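PDB 2VK2: galactofuranose-binding protein YtfQ, which binds both alpha- and beta-galactofuranose in the periplasm as the solute-binding component of the YtfQRT-YjfF ABC transporter, which carries this sugar. Local coordinates for residues W119-V124 and I221-S225; V131-Q135 and V178-F182; R146-F150 and M194-H198. One frame throughout, in Å; residues are numbered along the deposited sequence.

All three contacts lie in one lobe of the periplasmic-binding fold and meet at the same mixed sheet. Interaction 3 ties the other two together. Its strand 194-197 lies beside the strand of interaction 1, where Leu222 O and Val195 N are 2.8 Å apart, and beside that of interaction 2, where Leu134 N and Tyr196 O are also 2.8 Å apart; both are probable hydrogen bonds. A salt bridge, Glu133 OE1 to Lys147 NZ at 2.7 Å, joins interactions 2 and 3 a second time. Centres of interactions 1 and 2 are about 15 Å apart. Interaction 3 reaches the sugar directly through Arg146, whereas the Leu134 side chain stays about 12 Å from it.

Interaction 1 of 3, residues W119-V124 and I221-S225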
loop_
_atom_site.group_PDB
_atom_site.type_symbol
_atom_site.label_atom_id
_atom_site.label_comp_id
_atom_site.label_asym_id
_atom_site.label_seq_id
_atom_site.Cartn_x
_atom_site.Cartn_y
_atom_site.Cartn_z
ATOM N N TRP A 119 -1.054 11.924 14.201
ATOM C CA TRP A 119 -2.208 11.501 14.984
ATOM C C TRP A 119 -1.760 10.926 16.329
ATOM O O TRP A 119 -2.313 11.278 17.374
ATOM C CB TRP A 119 -3.056 10.475 14.220
ATOM C CG TRP A 119 -4.018 9.790 15.128
ATOM C CD1 TRP A 119 -5.223 10.263 15.551
ATOM C CD2 TRP A 119 -3.829 8.528 15.777
ATOM N NE1 TRP A 119 -5.804 9.367 16.413
ATOM C CE2 TRP A 119 -4.971 8.292 16.568
ATOM C CE3 TRP A 119 -2.810 7.571 15.759
ATOM C CZ2 TRP A 119 -5.120 7.137 17.335
ATOM C CZ3 TRP A 119 -2.960 6.424 16.519
ATOM C CH2 TRP A 119 -4.108 6.217 17.295
ATOM N N LEU A 120 -0.757 10.052 16.301
ATOM C CA LEU A 120 -0.269 9.401 17.516
ATOM C C LEU A 120 0.313 10.399 18.513
ATOM O O LEU A 120 0.051 10.303 19.712
ATOM C CB LEU A 120 0.779 8.337 17.176
ATOM C CG LEU A 120 1.316 7.540 18.369
ATOM C CD1 LEU A 120 0.215 6.701 19.011
ATOM C CD2 LEU A 120 2.479 6.665 17.937
ATOM N N VAL A 121 1.096 11.353 18.018
ATOM C CA VAL A 121 1.677 12.387 18.872
ATOM C C VAL A 121 0.581 13.113 19.652
ATOM O O VAL A 121 0.697 13.306 20.866
ATOM C CB VAL A 121 2.509 13.403 18.052
ATOM C CG1 VAL A 121 2.921 14.591 18.914
ATOM C CG2 VAL A 121 3.737 12.730 17.461
ATOM N N LYS A 122 -0.484 13.503 18.956
ATOM C CA LYS A 122 -1.617 14.173 19.596
ATOM C C LYS A 122 -2.365 13.244 20.553
ATOM O O LYS A 122 -2.753 13.656 21.650
ATOM C CB LYS A 122 -2.584 14.713 18.539
ATOM C CG LYS A 122 -2.063 15.912 17.775
ATOM C CD LYS A 122 -2.983 16.280 16.627
ATOM N N GLU A 123 -2.562 11.995 20.140
ATOM C CA GLU A 123 -3.318 11.016 20.926
ATOM C C GLU A 123 -2.680 10.743 22.289
ATOM O O GLU A 123 -3.367 10.759 23.312
ATOM C CB GLU A 123 -3.461 9.709 20.136
ATOM C CG GLU A 123 -4.249 8.600 20.839
ATOM C CD GLU A 123 -5.729 8.907 20.991
ATOM O OE1 GLU A 123 -6.265 9.729 20.215
ATOM O OE2 GLU A 123 -6.359 8.309 21.888
ATOM N N VAL A 124 -1.374 10.491 22.314
ATOM C CA VAL A 124 -0.707 10.155 23.577
ATOM C C VAL A 124 -0.320 11.394 24.396
ATOM O O VAL A 124 -0.076 11.285 25.597
ATOM C CB VAL A 124 0.503 9.216 23.376
ATOM C CG1 VAL A 124 0.066 7.960 22.636
ATOM C CG2 VAL A 124 1.642 9.918 22.650
ATOM N N ILE A 221 -3.603 -1.518 23.490
ATOM C CA ILE A 221 -2.674 -1.293 22.388
ATOM C C ILE A 221 -3.439 -0.587 21.270
ATOM O O ILE A 221 -4.390 -1.137 20.714
ATOM C CB ILE A 221 -2.048 -2.611 21.887
ATOM C CG1 ILE A 221 -1.229 -3.265 23.004
ATOM C CG2 ILE A 221 -1.164 -2.352 20.671
ATOM C CD1 ILE A 221 -0.641 -4.610 22.649
ATOM N N LEU A 222 -3.033 0.646 20.975
ATOM C CA LEU A 222 -3.642 1.439 19.913
ATOM C C LEU A 222 -3.211 0.886 18.561
ATOM O O LEU A 222 -2.169 0.236 18.461
ATOM C CB LEU A 222 -3.201 2.902 20.023
ATOM C CG LEU A 222 -3.486 3.627 21.343
ATOM C CD1 LEU A 222 -2.770 4.969 21.365
ATOM C CD2 LEU A 222 -4.986 3.807 21.556
ATOM N N THR A 223 -4.003 1.142 17.525
ATOM C CA THR A 223 -3.631 0.749 16.167
ATOM C C THR A 223 -3.652 1.948 15.232
ATOM O O THR A 223 -4.563 2.778 15.273
ATOM C CB THR A 223 -4.550 -0.358 15.592
ATOM O OG1 THR A 223 -5.793 0.204 15.146
ATOM C CG2 THR A 223 -4.806 -1.445 16.627
ATOM N N GLY A 224 -2.622 2.030 14.393
ATOM C CA GLY A 224 -2.554 3.004 13.311
ATOM C C GLY A 224 -2.065 2.275 12.078
ATOM O O GLY A 224 -1.069 1.564 12.141
ATOM N N SER A 225 -2.773 2.423 10.965
ATOM C CA SER A 225 -2.445 1.677 9.756
ATOM C C SER A 225 -2.917 2.423 8.515
ATOM O O SER A 225 -3.457 3.520 8.614
ATOM C CB SER A 225 -3.039 0.268 9.828
ATOM O OG SER A 225 -4.439 0.305 10.042
#
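Leu222 is the residue of strand 222-225 that does most of the reaching toward helix 119-124. Its CG stands anti to the carbonyl carbon (chi1 -57°), and the CD1 branch goes in among three helix side chains. Glu123 meets it with CG, 4.0 Å from Leu222 CD1, so the glutamate contributes here through its aliphatic stem. Leu120 CD1 lies 4.2 Å from Leu222 CD1, and Val124 CG1 is 4.3 Å from the same methyl. Nearer the backbone, Leu222 CB sits at the edge of the Trp119 indole, close to the ring plane, with Trp119 CH2 4.4 Å away.

At Thr223 the side chain turns to the other face of the sheet, where OG1 is hydrogen-bonded to the backbone N of Asn242, and the main chain does the touching: Thr223 O approaches Trp119 CH2 obliquely at 4.0 Å. The indole gets there because its CG is anti to the backbone N (chi1 166°), which sends the six-membered ring out toward the strand. Glu123 CB, one turn further on, rests over one face of the indole near its rim.

Gly224 presents only backbone to the helix, and its CA is 8.0 Å from Leu120 CA.

The two segments run nearly antiparallel, axes 10.7 Å apart, and bury a modest 183 Å² with no hydrogen bond between them. Helix 109-124 thus lies against one face of the mixed sheet, while Thr223 packs on Val203 and Ile207 of helix 200-212 on the opposite face, the helix-sheet-helix layering of a periplasmic binding protein lobe. Met194 of the adjoining strand touches both Leu120 and Leu222, and Ile160 of strand 160-167 continues the apolar surface under Leu120 and Val124.

Interaction 2 of 3, residues V131-Q135 and V178-F182; sequences VVELQ and VMESF
Leu134 and Val178 make the tightest meeting between strand 131-135 and helix 178-182. The two side chains slide past each other in opposite directions, and Leu134 CD2 comes within 3.4 Å of Val178 CG1, closer than carbons usually pack. The same Val178 methyl also lies over one face of the Phe182 ring, near its rim, so leucine, valine and ring all touch one another. Phe182 meets the strand along its CD2-CE2 side, a presentation set by a chi2 of only -14°. Val132 CB is 3.6 Å from Phe182 CD2, approaching obliquely, and Leu134 CD2 is 3.8 Å from Phe182 CE2. Between them Glu133 O lies at the ring edge, near the ring plane, 3.6 Å from Phe182 CE2.

Met179 packs less closely. Bent at chi2, it crosses Val132 at about a right angle, and its SD is 3.9 Å from Val132 CG2. Looser still is the outer side of the helix, where Ser181 is exposed and folds its hydroxyl back on its own backbone: Ser181 OG donates to Val178 O at 2.6 Å. That oxygen also accepts from Phe182 N in the normal helical bond, so two donors hold it.

Helix 172-185 joins the parallel strands 160-167 and 194-197 in a beta-alpha-beta crossover and runs nearly antiparallel along strand 129-135, which lies between them in the sheet. The Glu133 side chain turns to the sheet's other face, where its carboxylate forms a salt bridge with Lys147 and hydrogen bonds with Ser165 OG and His198 NE2. Chemically the two sides of the strand are thus sorted: no hydrogen bond links strand to helix, and this face adheres by shape and apolar burial, 261 Å² in all, while the buried charge is met on the opposite face.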
loop_
_atom_site.group_PDB
_atom_site.type_symbol
_atom_site.label_atom_id
_atom_site.label_comp_id
_atom_site.label_asym_id
_atom_site.label_seq_id
_atom_site.Cartn_x
_atom_site.Cartn_y
_atom_site.Cartn_z
ATOM N N VAL A 131 6.062 1.905 20.673
ATOM C CA VAL A 131 5.472 1.505 19.407
ATOM C C VAL A 131 6.139 0.239 18.887
ATOM O O VAL A 131 7.359 0.093 18.965
ATOM C CB VAL A 131 5.627 2.628 18.357
ATOM C CG1 VAL A 131 5.133 2.170 16.988
ATOM C CG2 VAL A 131 4.883 3.875 18.805
ATOM N N VAL A 132 5.335 -0.683 18.373
ATOM C CA VAL A 132 5.852 -1.792 17.585
ATOM C C VAL A 132 5.383 -1.592 16.146
ATOM O O VAL A 132 4.228 -1.221 15.904
ATOM C CB VAL A 132 5.437 -3.172 18.150
ATOM C CG1 VAL A 132 5.960 -3.335 19.575
ATOM C CG2 VAL A 132 3.923 -3.374 18.101
ATOM N N GLU A 133 6.295 -1.798 15.199
ATOM C CA GLU A 133 6.034 -1.511 13.795
ATOM C C GLU A 133 5.988 -2.788 12.971
ATOM O O GLU A 133 6.922 -3.588 13.005
ATOM C CB GLU A 133 7.110 -0.569 13.246
ATOM C CG GLU A 133 6.945 -0.215 11.764
ATOM C CD GLU A 133 8.011 0.736 11.268
ATOM O OE1 GLU A 133 9.180 0.588 11.685
ATOM O OE2 GLU A 133 7.683 1.624 10.455
ATOM N N LEU A 134 4.895 -2.964 12.236
ATOM C CA LEU A 134 4.774 -4.029 11.257
ATOM C C LEU A 134 5.024 -3.408 9.889
ATOM O O LEU A 134 4.169 -2.706 9.346
ATOM C CB LEU A 134 3.387 -4.672 11.321
ATOM C CG LEU A 134 3.072 -5.380 12.643
ATOM C CD1 LEU A 134 1.604 -5.777 12.715
ATOM C CD2 LEU A 134 3.963 -6.598 12.826
ATOM N N GLN A 135 6.213 -3.644 9.343
ATOM C CA GLN A 135 6.581 -3.072 8.054
ATOM C C GLN A 135 5.990 -3.863 6.905
ATOM O O GLN A 135 5.681 -5.041 7.036
ATOM C CB GLN A 135 8.100 -3.047 7.869
ATOM C CG GLN A 135 8.867 -2.272 8.914
ATOM C CD GLN A 135 10.336 -2.148 8.556
ATOM O OE1 GLN A 135 10.694 -2.031 7.380
ATOM N NE2 GLN A 135 11.194 -2.171 9.566
ATOM N N VAL A 178 3.873 -11.981 13.459
ATOM C CA VAL A 178 4.893 -11.060 13.945
ATOM C C VAL A 178 4.420 -10.339 15.211
ATOM O O VAL A 178 5.187 -10.197 16.164
ATOM C CB VAL A 178 5.310 -10.056 12.851
ATOM C CG1 VAL A 178 6.279 -9.023 13.404
ATOM C CG2 VAL A 178 5.934 -10.800 11.676
ATOM N N MET A 179 3.161 -9.907 15.236
ATOM C CA MET A 179 2.609 -9.274 16.437
ATOM C C MET A 179 2.647 -10.220 17.639
ATOM O O MET A 179 2.955 -9.790 18.751
ATOM C CB MET A 179 1.176 -8.782 16.213
ATOM C CG MET A 179 0.636 -7.906 17.343
ATOM S SD MET A 179 1.515 -6.338 17.475
ATOM C CE MET A 179 0.958 -5.769 19.081
ATOM N N GLU A 180 2.331 -11.497 17.418
ATOM C CA GLU A 180 2.432 -12.507 18.479
ATOM C C GLU A 180 3.841 -12.548 19.070
ATOM O O GLU A 180 4.006 -12.607 20.288
ATOM C CB GLU A 180 2.054 -13.895 17.957
ATOM C CG GLU A 180 0.560 -14.105 17.747
ATOM C CD GLU A 180 0.233 -15.373 16.967
ATOM O OE1 GLU A 180 1.140 -15.947 16.326
ATOM O OE2 GLU A 180 -0.941 -15.799 16.992
ATOM N N SER A 181 4.853 -12.507 18.204
ATOM C CA SER A 181 6.246 -12.513 18.652
ATOM C C SER A 181 6.594 -11.240 19.427
ATOM O O SER A 181 7.322 -11.298 20.417
ATOM C CB SER A 181 7.206 -12.700 17.471
ATOM O OG SER A 181 7.354 -11.511 16.718
ATOM N N PHE A 182 6.078 -10.097 18.975
ATOM C CA PHE A 182 6.290 -8.830 19.678
ATOM C C PHE A 182 5.660 -8.853 21.071
ATOM O O PHE A 182 6.273 -8.412 22.041
ATOM C CB PHE A 182 5.706 -7.646 18.895
ATOM C CG PHE A 182 6.439 -7.302 17.613
ATOM C CD1 PHE A 182 7.704 -7.809 17.318
ATOM C CD2 PHE A 182 5.860 -6.416 16.717
ATOM C CE1 PHE A 182 8.351 -7.457 16.138
ATOM C CE2 PHE A 182 6.508 -6.055 15.547
ATOM C CZ PHE A 182 7.749 -6.578 15.256
#

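Interaction 3 of 3, residues R146-F150 and M194-H198; sequences RKKGF and MVYAH. With GZL (beta-D-galactofuranose), chain B.
The carbonyl oxygen of Arg146 is held from both faces of its plane: Tyr196 OH donates to Arg146 O at 2.8 Å from well above that plane, and Phe150 N reaches it from the other face at 3.3 Å. The tyrosine ring then slides under Phe150 as an offset stack, centroids 4.1 Å apart and planes at 13°. At the far end Met194 SD lies 5.5 Å from the Phe150 centroid, well off the ring normal, a Met-aromatic contact.

On the pocket side Arg146 CB rests over the centre of the His198 ring, 4.0 Å from its centroid, a CH-pi contact. From there the chain, extended from CG to NE, carries the guanidinium to galactofuranose: Arg146 NH1 donates to O3 of the sugar at 3.0 Å with an angle of 160°, and NH2 adds a weak second bond. Glu112 pairs with NE. A leucine in place of Tyr196 has neither hydroxyl nor ring, and without that bond and stack this turn of the helix would probably be held less firmly. The backbone is thus tied to the strand through Tyr196 and the stem rests on His198 just past its end, while the charged group, steadied by Glu112, serves sugar recognition.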
loop_
_atom_site.group_PDB
_atom_site.type_symbol
_atom_site.label_atom_id
_atom_site.label_comp_id
_atom_site.label_asym_id
_atom_site.label_seq_id
_atom_site.Cartn_x
_atom_site.Cartn_y
_atom_site.Cartn_z
ATOM N N ARG A 146 6.648 4.763 4.129
ATOM C CA ARG A 146 5.763 4.770 5.298
ATOM C C ARG A 146 6.550 4.692 6.601
ATOM O O ARG A 146 6.161 5.297 7.596
ATOM C CB ARG A 146 4.735 3.643 5.215
ATOM C CG ARG A 146 3.655 3.944 4.211
ATOM C CD ARG A 146 2.802 2.749 3.902
ATOM N NE ARG A 146 1.811 3.097 2.893
ATOM C CZ ARG A 146 1.061 2.212 2.248
ATOM N NH1 ARG A 146 1.188 0.918 2.503
ATOM N NH2 ARG A 146 0.194 2.628 1.333
ATOM N N LYS A 147 7.659 3.958 6.596
ATOM C CA LYS A 147 8.554 3.937 7.747
ATOM C C LYS A 147 9.124 5.333 8.001
ATOM O O LYS A 147 9.099 5.820 9.132
ATOM C CB LYS A 147 9.682 2.925 7.536
ATOM C CG LYS A 147 10.670 2.861 8.688
ATOM C CD LYS A 147 11.508 1.595 8.646
ATOM C CE LYS A 147 12.415 1.486 9.861
ATOM N NZ LYS A 147 11.668 1.606 11.148
ATOM N N LYS A 148 9.620 5.976 6.946
ATOM C CA LYS A 148 10.223 7.308 7.062
ATOM C C LYS A 148 9.218 8.354 7.543
ATOM O O LYS A 148 9.531 9.160 8.413
ATOM C CB LYS A 148 10.833 7.759 5.725
ATOM C CG LYS A 148 11.467 9.153 5.777
ATOM C CD LYS A 148 11.923 9.636 4.407
ATOM C CE LYS A 148 12.381 11.089 4.442
ATOM N NZ LYS A 148 12.478 11.678 3.076
ATOM N N GLY A 149 8.024 8.358 6.958
ATOM C CA GLY A 149 7.013 9.355 7.306
ATOM C C GLY A 149 6.617 9.318 8.772
ATOM O O GLY A 149 6.535 10.352 9.435
ATOM N N PHE A 150 6.384 8.114 9.277
ATOM C CA PHE A 150 6.036 7.924 10.681
ATOM C C PHE A 150 7.197 8.332 11.586
ATOM O O PHE A 150 6.997 9.040 12.570
ATOM C CB PHE A 150 5.653 6.464 10.922
ATOM C CG PHE A 150 5.222 6.165 12.330
ATOM C CD1 PHE A 150 3.909 6.390 12.736
ATOM C CD2 PHE A 150 6.119 5.635 13.242
ATOM C CE1 PHE A 150 3.509 6.106 14.039
ATOM C CE2 PHE A 150 5.727 5.349 14.540
ATOM C CZ PHE A 150 4.417 5.579 14.938
ATOM N N MET A 194 1.245 0.948 21.259
ATOM C CA MET A 194 0.650 1.120 19.942
ATOM C C MET A 194 1.348 0.248 18.905
ATOM O O MET A 194 2.567 0.055 18.961
ATOM C CB MET A 194 0.737 2.597 19.548
ATOM C CG MET A 194 0.134 2.954 18.200
ATOM S SD MET A 194 1.384 3.156 16.916
ATOM C CE MET A 194 0.370 3.792 15.581
ATOM N N VAL A 195 0.565 -0.291 17.976
ATOM C CA VAL A 195 1.111 -0.959 16.800
ATOM C C VAL A 195 0.864 -0.087 15.576
ATOM O O VAL A 195 -0.262 0.351 15.328
ATOM C CB VAL A 195 0.541 -2.392 16.589
ATOM C CG1 VAL A 195 -0.989 -2.402 16.584
ATOM C CG2 VAL A 195 1.091 -3.006 15.300
ATOM N N TYR A 196 1.947 0.183 14.848
ATOM C CA TYR A 196 1.912 0.905 13.586
ATOM C C TYR A 196 2.145 -0.120 12.494
ATOM O O TYR A 196 3.212 -0.729 12.435
ATOM C CB TYR A 196 3.008 1.977 13.543
ATOM C CG TYR A 196 3.196 2.623 12.182
ATOM C CD1 TYR A 196 2.105 3.093 11.455
ATOM C CD2 TYR A 196 4.466 2.770 11.625
ATOM C CE1 TYR A 196 2.268 3.680 10.211
ATOM C CE2 TYR A 196 4.638 3.362 10.379
ATOM C CZ TYR A 196 3.534 3.818 9.680
ATOM O OH TYR A 196 3.672 4.411 8.445
ATOM N N ALA A 197 1.148 -0.326 11.641
ATOM C CA ALA A 197 1.281 -1.277 10.545
ATOM C C ALA A 197 1.230 -0.532 9.223
ATOM O O ALA A 197 0.381 0.334 9.017
ATOM C CB ALA A 197 0.191 -2.323 10.612
ATOM N N HIS A 198 2.137 -0.880 8.316
ATOM C CA HIS A 198 2.200 -0.216 7.014
ATOM C C HIS A 198 0.980 -0.485 6.140
ATOM O O HIS A 198 0.740 0.252 5.194
ATOM C CB HIS A 198 3.475 -0.601 6.274
ATOM C CG HIS A 198 4.716 -0.062 6.904
ATOM N ND1 HIS A 198 5.953 -0.188 6.313
ATOM C CD2 HIS A 198 4.913 0.618 8.059
ATOM C CE1 HIS A 198 6.863 0.373 7.088
ATOM N NE2 HIS A 198 6.259 0.876 8.150
HETATM C C6 GZL B . 0.104 0.630 -1.706
HETATM C C5 GZL B . 0.749 -0.553 -1.714
HETATM C C4 GZL B . 0.573 -1.621 -0.651
HETATM C C3 GZL B . -0.585 -1.589 0.309
HETATM C C2 GZL B . -1.133 -2.793 0.403
HETATM O O6 GZL B . 0.312 1.545 -2.658
HETATM O O5 GZL B . 1.670 -0.786 -2.656
HETATM O O4 GZL B . 0.451 -2.913 -1.262
HETATM O O3 GZL B . -0.917 -0.510 1.008
HETATM C C1 GZL B . -0.499 -3.726 -0.565
HETATM O O2 GZL B . -2.129 -3.194 1.195
HETATM O O1 GZL B . 0.167 -4.800 0.092
#